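PDB 2FIW: GCN5-related N-acetyltransferase:Aminotransferase, class-II from Rhodopseudomonas palustris, which probably transfers the acetyl group of acetyl-coenzyme A to an amine on an acceptor that has not been identified, as GNAT-family enzymes do. Local coordinates for residues A[23-28]-A[43-48]; A[74-79]-A[87-92]. All coordinates share one frame; numbering follows the deposited sequence. Where two conformers were deposited one is given.

Interaction 1 of 2, residues A[23-28]-A[43-48]; sequences AIFVAS and EAWASA. With ACO (acetyl coenzyme *a), chain C.
Two helices of the N-terminal part of the GNAT fold meet here: F25 and V26 on helix 18-32 face W45, A46 and A48, on helix 39-46 and the 3-10 turn that follows it. The backbones come close at V26 and A46, where the CA atoms are 5.0 Å apart, and V26 CB rests against A46 CB at 4.2 Å. F25 has the largest share of the contact. Its CG lies anti to the backbone N (chi1 167°), which swings the ring out to the carbonyl groups of helix 39-46. A46 O sits at the ring's edge, in its plane, 3.6 Å from CE1 of F25; W45 O approaches CZ obliquely, and A48 CB also packs on CZ, at 4.0 Å. W45 offers the five-membered side of its indole, with CD1 4.1 Å from F25 CZ and the two planes almost perpendicular (83°). No hydrogen bond crosses between the segments. These are the first two helices of the GNAT fold, and here both contribute to the acetyl-CoA pocket: S28 OG lies 2.6 Å from the cofactor's O9P, while the far rim of the indole, at CH2 of W45, has O5P at its edge, near its plane, 3.9 Å away. The indole is steadied by its NE1, which hydrogen-bonds to Y89 OH. Within 43-48, S47 OG donates to A44 O at 2.9 Å. Replacing F25 by an alanine is likely to open a gap between the helices, taking packing from W45 and A48 and the edge-to-face partner from the Y89 ring.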
ATOM      1  N   ALA A  23      -9.701   4.384  -7.305  1.00 32.27           N
ATOM      2  CA  ALA A  23      -9.606   3.584  -8.513  1.00 31.82           C
ATOM      3  C   ALA A  23      -8.356   2.696  -8.600  1.00 31.86           C
ATOM      4  O   ALA A  23      -8.425   1.563  -9.089  1.00 32.29           O
ATOM      5  CB  ALA A  23      -9.718   4.473  -9.733  1.00 31.78           C
ATOM      6  N   ILE A  24      -7.215   3.191  -8.132  1.00 31.65           N
ATOM      7  CA  ILE A  24      -5.979   2.383  -8.115  1.00 31.23           C
ATOM      8  C   ILE A  24      -6.115   1.255  -7.095  1.00 31.90           C
ATOM      9  O   ILE A  24      -5.633   0.143  -7.309  1.00 32.16           O
ATOM     10  CB  ILE A  24      -4.720   3.253  -7.770  1.00 31.33           C
ATOM     11  CG1 ILE A  24      -4.320   4.127  -8.963  1.00 30.50           C
ATOM     12  CG2 ILE A  24      -3.548   2.385  -7.345  1.00 29.85           C
ATOM     13  CD1 ILE A  24      -3.479   5.348  -8.582  1.00 30.23           C
ATOM     14  N   PHE A  25      -6.772   1.579  -5.982  1.00 32.11           N
ATOM     15  CA  PHE A  25      -6.961   0.701  -4.840  1.00 32.23           C
ATOM     16  C   PHE A  25      -7.848  -0.499  -5.225  1.00 32.69           C
ATOM     17  O   PHE A  25      -7.450  -1.655  -5.019  1.00 32.85           O
ATOM     18  CB  PHE A  25      -7.546   1.543  -3.699  1.00 31.41           C
ATOM     19  CG  PHE A  25      -8.090   0.760  -2.525  1.00 31.21           C
ATOM     20  CD1 PHE A  25      -9.458   0.458  -2.443  1.00 29.75           C
ATOM     21  CD2 PHE A  25      -7.265   0.426  -1.454  1.00 28.09           C
ATOM     22  CE1 PHE A  25      -9.966  -0.221  -1.339  1.00 30.99           C
ATOM     23  CE2 PHE A  25      -7.748  -0.253  -0.356  1.00 27.46           C
ATOM     24  CZ  PHE A  25      -9.105  -0.578  -0.280  1.00 30.49           C
ATOM     25  N   VAL A  26      -9.018  -0.236  -5.809  1.00 33.10           N
ATOM     26  CA  VAL A  26      -9.899  -1.334  -6.194  1.00 33.66           C
ATOM     27  C   VAL A  26      -9.324  -2.157  -7.352  1.00 34.06           C
ATOM     28  O   VAL A  26      -9.480  -3.374  -7.347  1.00 35.28           O
ATOM     29  CB  VAL A  26     -11.410  -0.938  -6.449  1.00 33.89           C
ATOM     30  CG1 VAL A  26     -11.856   0.193  -5.565  1.00 32.84           C
ATOM     31  CG2 VAL A  26     -11.683  -0.648  -7.889  1.00 34.19           C
ATOM     32  N   ALA A  27      -8.659  -1.518  -8.324  1.00 33.71           N
ATOM     33  CA  ALA A  27      -8.102  -2.252  -9.460  1.00 33.32           C
ATOM     34  C   ALA A  27      -6.930  -3.129  -9.042  1.00 33.87           C
ATOM     35  O   ALA A  27      -6.762  -4.235  -9.540  1.00 33.49           O
ATOM     36  CB  ALA A  27      -7.701  -1.306 -10.548  1.00 33.46           C
ATOM     37  N   SER A  28      -6.122  -2.624  -8.115  1.00 34.41           N
ATOM     38  CA  SER A  28      -4.994  -3.359  -7.531  1.00 34.92           C
ATOM     39  C   SER A  28      -5.464  -4.624  -6.802  1.00 35.31           C
ATOM     40  O   SER A  28      -4.883  -5.694  -6.940  1.00 35.16           O
ATOM     41  CB  SER A  28      -4.258  -2.443  -6.554  1.00 34.86           C
ATOM     42  OG  SER A  28      -3.075  -3.045  -6.069  1.00 36.31           O
ATOM     43  N   GLU A  43     -13.816  -8.595  -2.675  0.50 38.47           N
ATOM     44  CA  GLU A  43     -14.942  -7.667  -2.747  0.50 38.37           C
ATOM     45  C   GLU A  43     -15.105  -6.860  -1.464  0.50 37.79           C
ATOM     46  O   GLU A  43     -15.401  -5.669  -1.520  0.50 37.95           O
ATOM     47  CB  GLU A  43     -16.248  -8.408  -3.095  0.50 38.39           C
ATOM     48  CG  GLU A  43     -16.347  -8.839  -4.566  0.50 39.10           C
ATOM     49  CD  GLU A  43     -17.361  -9.965  -4.832  0.50 39.32           C
ATOM     50  OE1 GLU A  43     -18.104 -10.383  -3.907  0.50 39.28           O
ATOM     51  OE2 GLU A  43     -17.402 -10.434  -5.992  0.50 40.19           O
ATOM     52  N   ALA A  44     -14.920  -7.510  -0.317  1.00 37.28           N
ATOM     53  CA  ALA A  44     -14.988  -6.842   0.981  1.00 36.60           C
ATOM     54  C   ALA A  44     -13.817  -5.880   1.186  1.00 36.01           C
ATOM     55  O   ALA A  44     -14.005  -4.757   1.623  1.00 35.33           O
ATOM     56  CB  ALA A  44     -15.029  -7.857   2.095  1.00 36.42           C
ATOM     57  N   TRP A  45     -12.614  -6.351   0.872  1.00 35.84           N
ATOM     58  CA  TRP A  45     -11.402  -5.534   0.890  1.00 35.79           C
ATOM     59  C   TRP A  45     -11.592  -4.259   0.040  1.00 36.09           C
ATOM     60  O   TRP A  45     -11.449  -3.162   0.567  1.00 36.13           O
ATOM     61  CB  TRP A  45     -10.231  -6.371   0.382  1.00 35.12           C
ATOM     62  CG  TRP A  45      -8.874  -5.774   0.496  1.00 34.47           C
ATOM     63  CD1 TRP A  45      -8.536  -4.492   0.898  1.00 34.33           C
ATOM     64  CD2 TRP A  45      -7.653  -6.419   0.152  1.00 32.78           C
ATOM     65  NE1 TRP A  45      -7.171  -4.323   0.838  1.00 32.13           N
ATOM     66  CE2 TRP A  45      -6.604  -5.490   0.380  1.00 32.96           C
ATOM     67  CE3 TRP A  45      -7.335  -7.702  -0.314  1.00 31.55           C
ATOM     68  CZ2 TRP A  45      -5.252  -5.810   0.145  1.00 33.54           C
ATOM     69  CZ3 TRP A  45      -5.993  -8.015  -0.547  1.00 32.81           C
ATOM     70  CH2 TRP A  45      -4.972  -7.069  -0.322  1.00 33.89           C
ATOM     71  N   ALA A  46     -11.929  -4.411  -1.249  1.00 36.16           N
ATOM     72  CA  ALA A  46     -12.164  -3.278  -2.150  1.00 36.60           C
ATOM     73  C   ALA A  46     -13.313  -2.368  -1.736  1.00 37.30           C
ATOM     74  O   ALA A  46     -13.317  -1.183  -2.063  1.00 37.50           O
ATOM     75  CB  ALA A  46     -12.416  -3.764  -3.554  1.00 36.63           C
ATOM     76  N   SER A  47     -14.297  -2.920  -1.034  1.00 37.77           N
ATOM     77  CA  SER A  47     -15.507  -2.181  -0.733  1.00 38.30           C
ATOM     78  C   SER A  47     -15.186  -1.020   0.194  1.00 38.33           C
ATOM     79  O   SER A  47     -16.050  -0.199   0.461  1.00 38.75           O
ATOM     80  CB  SER A  47     -16.604  -3.095  -0.128  1.00 38.63           C
ATOM     81  OG  SER A  47     -16.432  -3.260   1.286  1.00 39.29           O
ATOM     82  N   ALA A  48     -13.950  -0.951   0.689  1.00 38.31           N
ATOM     83  CA  ALA A  48     -13.557   0.155   1.560  1.00 38.65           C
ATOM     84  C   ALA A  48     -13.576   1.507   0.827  1.00 39.11           C
ATOM     85  O   ALA A  48     -13.803   2.556   1.441  1.00 39.65           O
ATOM     86  CB  ALA A  48     -12.206  -0.110   2.195  1.00 38.68           C
TER
HETATM   87  N1A ACO C 200      12.312  -6.992 -13.950  1.00 75.65           N
HETATM   88  C2A ACO C 200      12.010  -7.978 -13.081  1.00 75.21           C
HETATM   89  N3A ACO C 200      11.519  -7.708 -11.856  1.00 75.42           N
HETATM   90  C4A ACO C 200      11.295  -6.426 -11.431  1.00 75.58           C
HETATM   91  C5A ACO C 200      11.577  -5.358 -12.267  1.00 75.66           C
HETATM   92  C6A ACO C 200      12.124  -5.684 -13.619  1.00 75.66           C
HETATM   93  N6A ACO C 200      12.433  -4.703 -14.503  1.00 75.39           N
HETATM   94  N7A ACO C 200      11.268  -4.223 -11.600  1.00 74.97           N
HETATM   95  C8A ACO C 200      10.800  -4.582 -10.380  1.00 75.13           C
HETATM   96  N9A ACO C 200      10.827  -5.918 -10.282  1.00 74.85           N
HETATM   97  C1B ACO C 200      10.405  -6.779  -9.145  1.00 73.98           C
HETATM   98  C2B ACO C 200      11.109  -6.506  -7.829  1.00 72.43           C
HETATM   99  O2B ACO C 200      12.369  -7.178  -7.772  1.00 72.08           O
HETATM  100  C3B ACO C 200      10.117  -7.077  -6.829  1.00 71.99           C
HETATM  101  O3B ACO C 200      10.438  -8.428  -6.488  1.00 74.48           O
HETATM  102  P3B ACO C 200       9.981  -9.097  -5.085  1.00 78.25           P
HETATM  103  O7A ACO C 200       8.492  -9.410  -5.193  1.00 77.57           O
HETATM  104  O8A ACO C 200      10.272  -8.038  -4.047  1.00 78.43           O
HETATM  105  O9A ACO C 200      10.869 -10.319  -5.005  1.00 77.56           O
HETATM  106  C4B ACO C 200       8.752  -7.023  -7.527  1.00 68.95           C
HETATM  107  O4B ACO C 200       8.997  -6.678  -8.891  1.00 71.09           O
HETATM  108  C5B ACO C 200       7.816  -5.978  -6.918  1.00 63.02           C
HETATM  109  O5B ACO C 200       8.552  -4.756  -6.766  1.00 54.79           O
HETATM  110  P1A ACO C 200       7.985  -3.324  -7.229  1.00 48.53           P
HETATM  111  O1A ACO C 200       7.911  -3.270  -8.741  1.00 49.51           O
HETATM  112  O2A ACO C 200       8.812  -2.319  -6.458  1.00 48.16           O
HETATM  113  O3A ACO C 200       6.503  -3.370  -6.586  1.00 45.60           O
HETATM  114  P2A ACO C 200       5.163  -3.126  -7.410  1.00 41.65           P
HETATM  115  O4A ACO C 200       4.945  -4.317  -8.302  1.00 44.71           O
HETATM  116  O5A ACO C 200       5.241  -1.749  -8.005  1.00 42.12           O
HETATM  117  O6A ACO C 200       4.024  -3.109  -6.259  1.00 43.66           O
HETATM  118  CBP ACO C 200       2.587  -4.196  -4.541  1.00 45.02           C
HETATM  119  CCP ACO C 200       3.996  -3.982  -5.121  1.00 43.57           C
HETATM  120  CDP ACO C 200       2.690  -5.261  -3.456  1.00 43.26           C
HETATM  121  CEP ACO C 200       2.066  -2.893  -3.955  1.00 45.09           C
HETATM  122  CAP ACO C 200       1.587  -4.632  -5.640  1.00 44.88           C
HETATM  123  OAP ACO C 200       1.871  -5.957  -6.122  1.00 45.36           O
HETATM  124  C9P ACO C 200       0.098  -4.494  -5.340  1.00 44.20           C
HETATM  125  O9P ACO C 200      -0.535  -3.356  -5.607  1.00 43.50           O
HETATM  126  N8P ACO C 200      -0.544  -5.479  -4.863  1.00 43.74           N
HETATM  127  C7P ACO C 200      -1.973  -5.609  -4.543  1.00 45.27           C
HETATM  128  C6P ACO C 200      -2.425  -4.782  -3.339  1.00 44.80           C
HETATM  129  C5P ACO C 200      -1.665  -5.233  -2.128  1.00 46.14           C
HETATM  130  O5P ACO C 200      -1.492  -6.424  -1.899  1.00 47.39           O
HETATM  131  N4P ACO C 200      -1.194  -4.272  -1.349  1.00 46.34           N
HETATM  132  C3P ACO C 200      -0.409  -4.472  -0.147  1.00 48.95           C
HETATM  133  C2P ACO C 200      -1.383  -4.684   1.000  1.00 51.29           C
HETATM  134  S1P ACO C 200      -0.414  -4.399   2.434  1.00 52.22           S
HETATM  135  C   ACO C 200      -0.875  -2.886   2.960  1.00 52.42           C
HETATM  136  O   ACO C 200      -1.380  -2.085   2.182  1.00 51.94           O
HETATM  137  CH3 ACO C 200      -0.693  -2.581   4.236  1.00 52.75           C

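Interaction 2 of 2, residues A[74-79]-A[87-92]; sequences VGFASL and MLYVHP. With ACO (acetyl coenzyme *a), chain C.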
ATOM      1  N   VAL A  74      -0.137   6.142 -10.720  1.00 36.61           N
ATOM      2  CA  VAL A  74       0.007   4.721 -11.008  1.00 35.62           C
ATOM      3  C   VAL A  74       0.143   3.889  -9.723  1.00 34.94           C
ATOM      4  O   VAL A  74       0.280   2.670  -9.796  1.00 34.94           O
ATOM      5  CB  VAL A  74       1.250   4.426 -11.928  1.00 35.68           C
ATOM      6  CG1 VAL A  74       1.104   5.115 -13.284  1.00 36.63           C
ATOM      7  CG2 VAL A  74       2.561   4.827 -11.267  1.00 34.32           C
ATOM      8  N   GLY A  75       0.116   4.560  -8.566  1.00 33.51           N
ATOM      9  CA  GLY A  75       0.335   3.920  -7.274  1.00 32.05           C
ATOM     10  C   GLY A  75       0.281   4.913  -6.130  1.00 31.29           C
ATOM     11  O   GLY A  75       0.461   6.117  -6.338  1.00 30.76           O
ATOM     12  N   PHE A  76       0.010   4.421  -4.923  1.00 29.90           N
ATOM     13  CA  PHE A  76       0.053   5.263  -3.731  1.00 29.60           C
ATOM     14  C   PHE A  76       0.395   4.446  -2.469  1.00 29.86           C
ATOM     15  O   PHE A  76       0.245   3.203  -2.429  1.00 30.36           O
ATOM     16  CB  PHE A  76      -1.258   6.068  -3.546  1.00 29.50           C
ATOM     17  CG  PHE A  76      -2.394   5.247  -3.001  1.00 29.81           C
ATOM     18  CD1 PHE A  76      -3.135   4.408  -3.847  1.00 28.78           C
ATOM     19  CD2 PHE A  76      -2.695   5.269  -1.635  1.00 28.99           C
ATOM     20  CE1 PHE A  76      -4.174   3.633  -3.335  1.00 28.95           C
ATOM     21  CE2 PHE A  76      -3.734   4.504  -1.118  1.00 28.43           C
ATOM     22  CZ  PHE A  76      -4.478   3.686  -1.972  1.00 28.19           C
ATOM     23  N   ALA A  77       0.885   5.137  -1.450  1.00 29.31           N
ATOM     24  CA  ALA A  77       1.146   4.488  -0.175  1.00 29.46           C
ATOM     25  C   ALA A  77       0.890   5.476   0.955  1.00 29.63           C
ATOM     26  O   ALA A  77       0.903   6.688   0.746  1.00 29.00           O
ATOM     27  CB  ALA A  77       2.568   3.930  -0.121  1.00 28.71           C
ATOM     28  N   SER A  78       0.654   4.941   2.150  1.00 30.65           N
ATOM     29  CA  SER A  78       0.196   5.745   3.261  1.00 31.59           C
ATOM     30  C   SER A  78       0.835   5.325   4.560  1.00 33.01           C
ATOM     31  O   SER A  78       0.781   4.161   4.964  1.00 32.39           O
ATOM     32  CB  SER A  78      -1.315   5.665   3.375  1.00 31.41           C
ATOM     33  OG  SER A  78      -1.848   6.847   3.943  1.00 32.20           O
ATOM     34  N   LEU A  79       1.468   6.294   5.208  1.00 35.01           N
ATOM     35  CA  LEU A  79       2.006   6.079   6.533  1.00 37.01           C
ATOM     36  C   LEU A  79       0.996   6.569   7.575  1.00 38.31           C
ATOM     37  O   LEU A  79       0.513   7.701   7.494  1.00 38.16           O
ATOM     38  CB  LEU A  79       3.352   6.801   6.678  1.00 37.03           C
ATOM     39  CG  LEU A  79       4.049   6.655   8.031  1.00 36.55           C
ATOM     40  CD1 LEU A  79       4.829   5.350   8.080  1.00 35.10           C
ATOM     41  CD2 LEU A  79       4.969   7.852   8.216  1.00 36.73           C
HETATM   42  N   MSE A  87      -1.001   1.564   3.921  1.00 37.69           N
HETATM   43  CA  MSE A  87      -1.474   1.283   2.572  1.00 38.89           C
HETATM   44  C   MSE A  87      -0.346   1.317   1.560  1.00 36.84           C
HETATM   45  O   MSE A  87       0.562   2.155   1.655  1.00 36.61           O
HETATM   46  CB  MSE A  87      -2.554   2.286   2.169  1.00 38.43           C
HETATM   47  CG  MSE A  87      -3.767   2.249   3.077  1.00 40.94           C
HETATM   48 SE   MSE A  87      -5.205   3.340   2.461  0.70 47.02          SE
HETATM   49  CE  MSE A  87      -4.448   4.972   2.773  1.00 45.79           C
ATOM     50  N   LEU A  88      -0.416   0.388   0.606  1.00 35.39           N
ATOM     51  CA  LEU A  88       0.500   0.283  -0.525  1.00 34.52           C
ATOM     52  C   LEU A  88      -0.276  -0.353  -1.662  1.00 34.04           C
ATOM     53  O   LEU A  88      -0.629  -1.525  -1.575  1.00 34.12           O
ATOM     54  CB  LEU A  88       1.690  -0.616  -0.190  1.00 34.10           C
ATOM     55  CG  LEU A  88       3.027  -0.401  -0.921  1.00 34.92           C
ATOM     56  CD1 LEU A  88       3.789  -1.712  -1.100  1.00 33.68           C
ATOM     57  CD2 LEU A  88       2.990   0.383  -2.235  1.00 31.04           C
ATOM     58  N   TYR A  89      -0.562   0.411  -2.709  1.00 33.51           N
ATOM     59  CA  TYR A  89      -1.367  -0.074  -3.838  1.00 33.05           C
ATOM     60  C   TYR A  89      -0.830   0.497  -5.144  1.00 33.02           C
ATOM     61  O   TYR A  89      -0.856   1.707  -5.369  1.00 33.38           O
ATOM     62  CB  TYR A  89      -2.867   0.256  -3.651  1.00 32.59           C
ATOM     63  CG  TYR A  89      -3.440  -0.392  -2.425  1.00 32.25           C
ATOM     64  CD1 TYR A  89      -3.971  -1.686  -2.483  1.00 31.65           C
ATOM     65  CD2 TYR A  89      -3.412   0.261  -1.186  1.00 31.36           C
ATOM     66  CE1 TYR A  89      -4.472  -2.318  -1.335  1.00 32.86           C
ATOM     67  CE2 TYR A  89      -3.907  -0.354  -0.025  1.00 30.45           C
ATOM     68  CZ  TYR A  89      -4.442  -1.644  -0.108  1.00 33.74           C
ATOM     69  OH  TYR A  89      -4.930  -2.276   1.026  1.00 33.96           O
ATOM     70  N   VAL A  90      -0.313  -0.382  -5.986  1.00 33.24           N
ATOM     71  CA  VAL A  90       0.137  -0.027  -7.327  1.00 33.72           C
ATOM     72  C   VAL A  90      -0.908  -0.509  -8.318  1.00 34.11           C
ATOM     73  O   VAL A  90      -1.432  -1.606  -8.164  1.00 34.51           O
ATOM     74  CB  VAL A  90       1.516  -0.675  -7.637  1.00 33.58           C
ATOM     75  CG1 VAL A  90       2.004  -0.323  -9.086  1.00 33.09           C
ATOM     76  CG2 VAL A  90       2.542  -0.245  -6.573  1.00 33.04           C
ATOM     77  N   HIS A  91      -1.218   0.304  -9.324  1.00 34.91           N
ATOM     78  CA  HIS A  91      -2.176  -0.083 -10.356  1.00 35.92           C
ATOM     79  C   HIS A  91      -1.672  -1.358 -11.027  1.00 36.15           C
ATOM     80  O   HIS A  91      -0.459  -1.490 -11.221  1.00 36.51           O
ATOM     81  CB  HIS A  91      -2.354   1.043 -11.387  1.00 36.93           C
ATOM     82  CG  HIS A  91      -3.565   0.883 -12.248  1.00 37.77           C
ATOM     83  ND1 HIS A  91      -3.540   0.198 -13.449  1.00 39.96           N
ATOM     84  CD2 HIS A  91      -4.848   1.274 -12.063  1.00 38.50           C
ATOM     85  CE1 HIS A  91      -4.755   0.191 -13.972  1.00 39.99           C
ATOM     86  NE2 HIS A  91      -5.568   0.843 -13.156  1.00 39.55           N
ATOM     87  N   PRO A  92      -2.581  -2.319 -11.340  1.00 36.18           N
ATOM     88  CA  PRO A  92      -2.178  -3.593 -11.966  1.00 36.53           C
ATOM     89  C   PRO A  92      -1.429  -3.452 -13.304  1.00 36.98           C
ATOM     90  O   PRO A  92      -0.587  -4.272 -13.621  1.00 36.99           O
ATOM     91  CB  PRO A  92      -3.502  -4.330 -12.167  1.00 36.50           C
ATOM     92  CG  PRO A  92      -4.558  -3.340 -11.982  1.00 36.24           C
ATOM     93  CD  PRO A  92      -4.034  -2.279 -11.093  1.00 36.17           C
TER
HETATM   94  N1A ACO C 200      12.312  -6.992 -13.950  1.00 75.65           N
HETATM   95  C2A ACO C 200      12.010  -7.978 -13.081  1.00 75.21           C
HETATM   96  N3A ACO C 200      11.519  -7.708 -11.856  1.00 75.42           N
HETATM   97  C4A ACO C 200      11.295  -6.426 -11.431  1.00 75.58           C
HETATM   98  C5A ACO C 200      11.577  -5.358 -12.267  1.00 75.66           C
HETATM   99  C6A ACO C 200      12.124  -5.684 -13.619  1.00 75.66           C
HETATM  100  N6A ACO C 200      12.433  -4.703 -14.503  1.00 75.39           N
HETATM  101  N7A ACO C 200      11.268  -4.223 -11.600  1.00 74.97           N
HETATM  102  C8A ACO C 200      10.800  -4.582 -10.380  1.00 75.13           C
HETATM  103  N9A ACO C 200      10.827  -5.918 -10.282  1.00 74.85           N
HETATM  104  C1B ACO C 200      10.405  -6.779  -9.145  1.00 73.98           C
HETATM  105  C2B ACO C 200      11.109  -6.506  -7.829  1.00 72.43           C
HETATM  106  O2B ACO C 200      12.369  -7.178  -7.772  1.00 72.08           O
HETATM  107  C3B ACO C 200      10.117  -7.077  -6.829  1.00 71.99           C
HETATM  108  O3B ACO C 200      10.438  -8.428  -6.488  1.00 74.48           O
HETATM  109  P3B ACO C 200       9.981  -9.097  -5.085  1.00 78.25           P
HETATM  110  O7A ACO C 200       8.492  -9.410  -5.193  1.00 77.57           O
HETATM  111  O8A ACO C 200      10.272  -8.038  -4.047  1.00 78.43           O
HETATM  112  O9A ACO C 200      10.869 -10.319  -5.005  1.00 77.56           O
HETATM  113  C4B ACO C 200       8.752  -7.023  -7.527  1.00 68.95           C
HETATM  114  O4B ACO C 200       8.997  -6.678  -8.891  1.00 71.09           O
HETATM  115  C5B ACO C 200       7.816  -5.978  -6.918  1.00 63.02           C
HETATM  116  O5B ACO C 200       8.552  -4.756  -6.766  1.00 54.79           O
HETATM  117  P1A ACO C 200       7.985  -3.324  -7.229  1.00 48.53           P
HETATM  118  O1A ACO C 200       7.911  -3.270  -8.741  1.00 49.51           O
HETATM  119  O2A ACO C 200       8.812  -2.319  -6.458  1.00 48.16           O
HETATM  120  O3A ACO C 200       6.503  -3.370  -6.586  1.00 45.60           O
HETATM  121  P2A ACO C 200       5.163  -3.126  -7.410  1.00 41.65           P
HETATM  122  O4A ACO C 200       4.945  -4.317  -8.302  1.00 44.71           O
HETATM  123  O5A ACO C 200       5.241  -1.749  -8.005  1.00 42.12           O
HETATM  124  O6A ACO C 200       4.024  -3.109  -6.259  1.00 43.66           O
HETATM  125  CBP ACO C 200       2.587  -4.196  -4.541  1.00 45.02           C
HETATM  126  CCP ACO C 200       3.996  -3.982  -5.121  1.00 43.57           C
HETATM  127  CDP ACO C 200       2.690  -5.261  -3.456  1.00 43.26           C
HETATM  128  CEP ACO C 200       2.066  -2.893  -3.955  1.00 45.09           C
HETATM  129  CAP ACO C 200       1.587  -4.632  -5.640  1.00 44.88           C
HETATM  130  OAP ACO C 200       1.871  -5.957  -6.122  1.00 45.36           O
HETATM  131  C9P ACO C 200       0.098  -4.494  -5.340  1.00 44.20           C
HETATM  132  O9P ACO C 200      -0.535  -3.356  -5.607  1.00 43.50           O
HETATM  133  N8P ACO C 200      -0.544  -5.479  -4.863  1.00 43.74           N
HETATM  134  C7P ACO C 200      -1.973  -5.609  -4.543  1.00 45.27           C
HETATM  135  C6P ACO C 200      -2.425  -4.782  -3.339  1.00 44.80           C
HETATM  136  C5P ACO C 200      -1.665  -5.233  -2.128  1.00 46.14           C
HETATM  137  O5P ACO C 200      -1.492  -6.424  -1.899  1.00 47.39           O
HETATM  138  N4P ACO C 200      -1.194  -4.272  -1.349  1.00 46.34           N
HETATM  139  C3P ACO C 200      -0.409  -4.472  -0.147  1.00 48.95           C
HETATM  140  C2P ACO C 200      -1.383  -4.684   1.000  1.00 51.29           C
HETATM  141  S1P ACO C 200      -0.414  -4.399   2.434  1.00 52.22           S
HETATM  142  C   ACO C 200      -0.875  -2.886   2.960  1.00 52.42           C
HETATM  143  O   ACO C 200      -1.380  -2.085   2.182  1.00 51.94           O
HETATM  144  CH3 ACO C 200      -0.693  -2.581   4.236  1.00 52.75           C
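Strand 84-90, which lines the acetyl-CoA pocket, is held in a beta hairpin, in which G75, F76, A77 and S78 of strand 72-80 pair with its V90, Y89, L88 and selenomethionine M87. The strands run antiparallel (177°). F76 and Y89 form a hydrogen-bonded pair, with F76 N to Y89 O and Y89 N to F76 O both 2.9 Å; S78 N also bonds to M87 O, though less straight, whereas the return bond from M87 N to S78 O is weak. H91 N extends the ladder by donating to V74 O.

F76, S78, M87 and Y89 share one face of the sheet. With chi1 at 77°, F76 CG sits between its own N and carbonyl carbon, and the ring lies alongside Y89: CE1 of F76 is 3.6 Å from Y89 CB, and the two rings, 26° from parallel, are slid so far that they barely overlap. The selenium of M87 reaches the edge of the F76 ring in a Met-aromatic contact, 5.4 Å from its centroid, and the bend at chi3 turns CE over S78 CB.

Strand 84-90 also binds the pantetheine arm with its backbone. L88 O accepts a 2.8 Å bond from ACO N4P, V90 N donates to ACO O9P at 3.0 Å, and L88 N makes a weak bond to the acetyl oxygen. Meanwhile CD1 of L88 touches the methyl CEP at 3.5 Å. Pantetheine bonded along this strand, like a further strand beside it, is the hallmark of cofactor binding in GNAT acetyltransferases.

How the interactions relate
From the N terminus, the chain first runs through helix 18-32, and interaction 1 closes a short, largely helical loop of 14 residues by bringing helix 39-46 back against it. Only after that does interaction 2 open, zipping strand 72-80 to strand 84-90 across the hairpin turn; the two are in series, neither nested nor crossed. Their centres are 11 Å apart, and they touch directly. S28 OG is 3.0 Å from V90 O in a probable hydrogen bond, A27 O packs on P92 CG, and I24 lies over the backbone of Y89. Helix pair and central sheet are thus joined around the same acetyl-CoA, which both contacts reach.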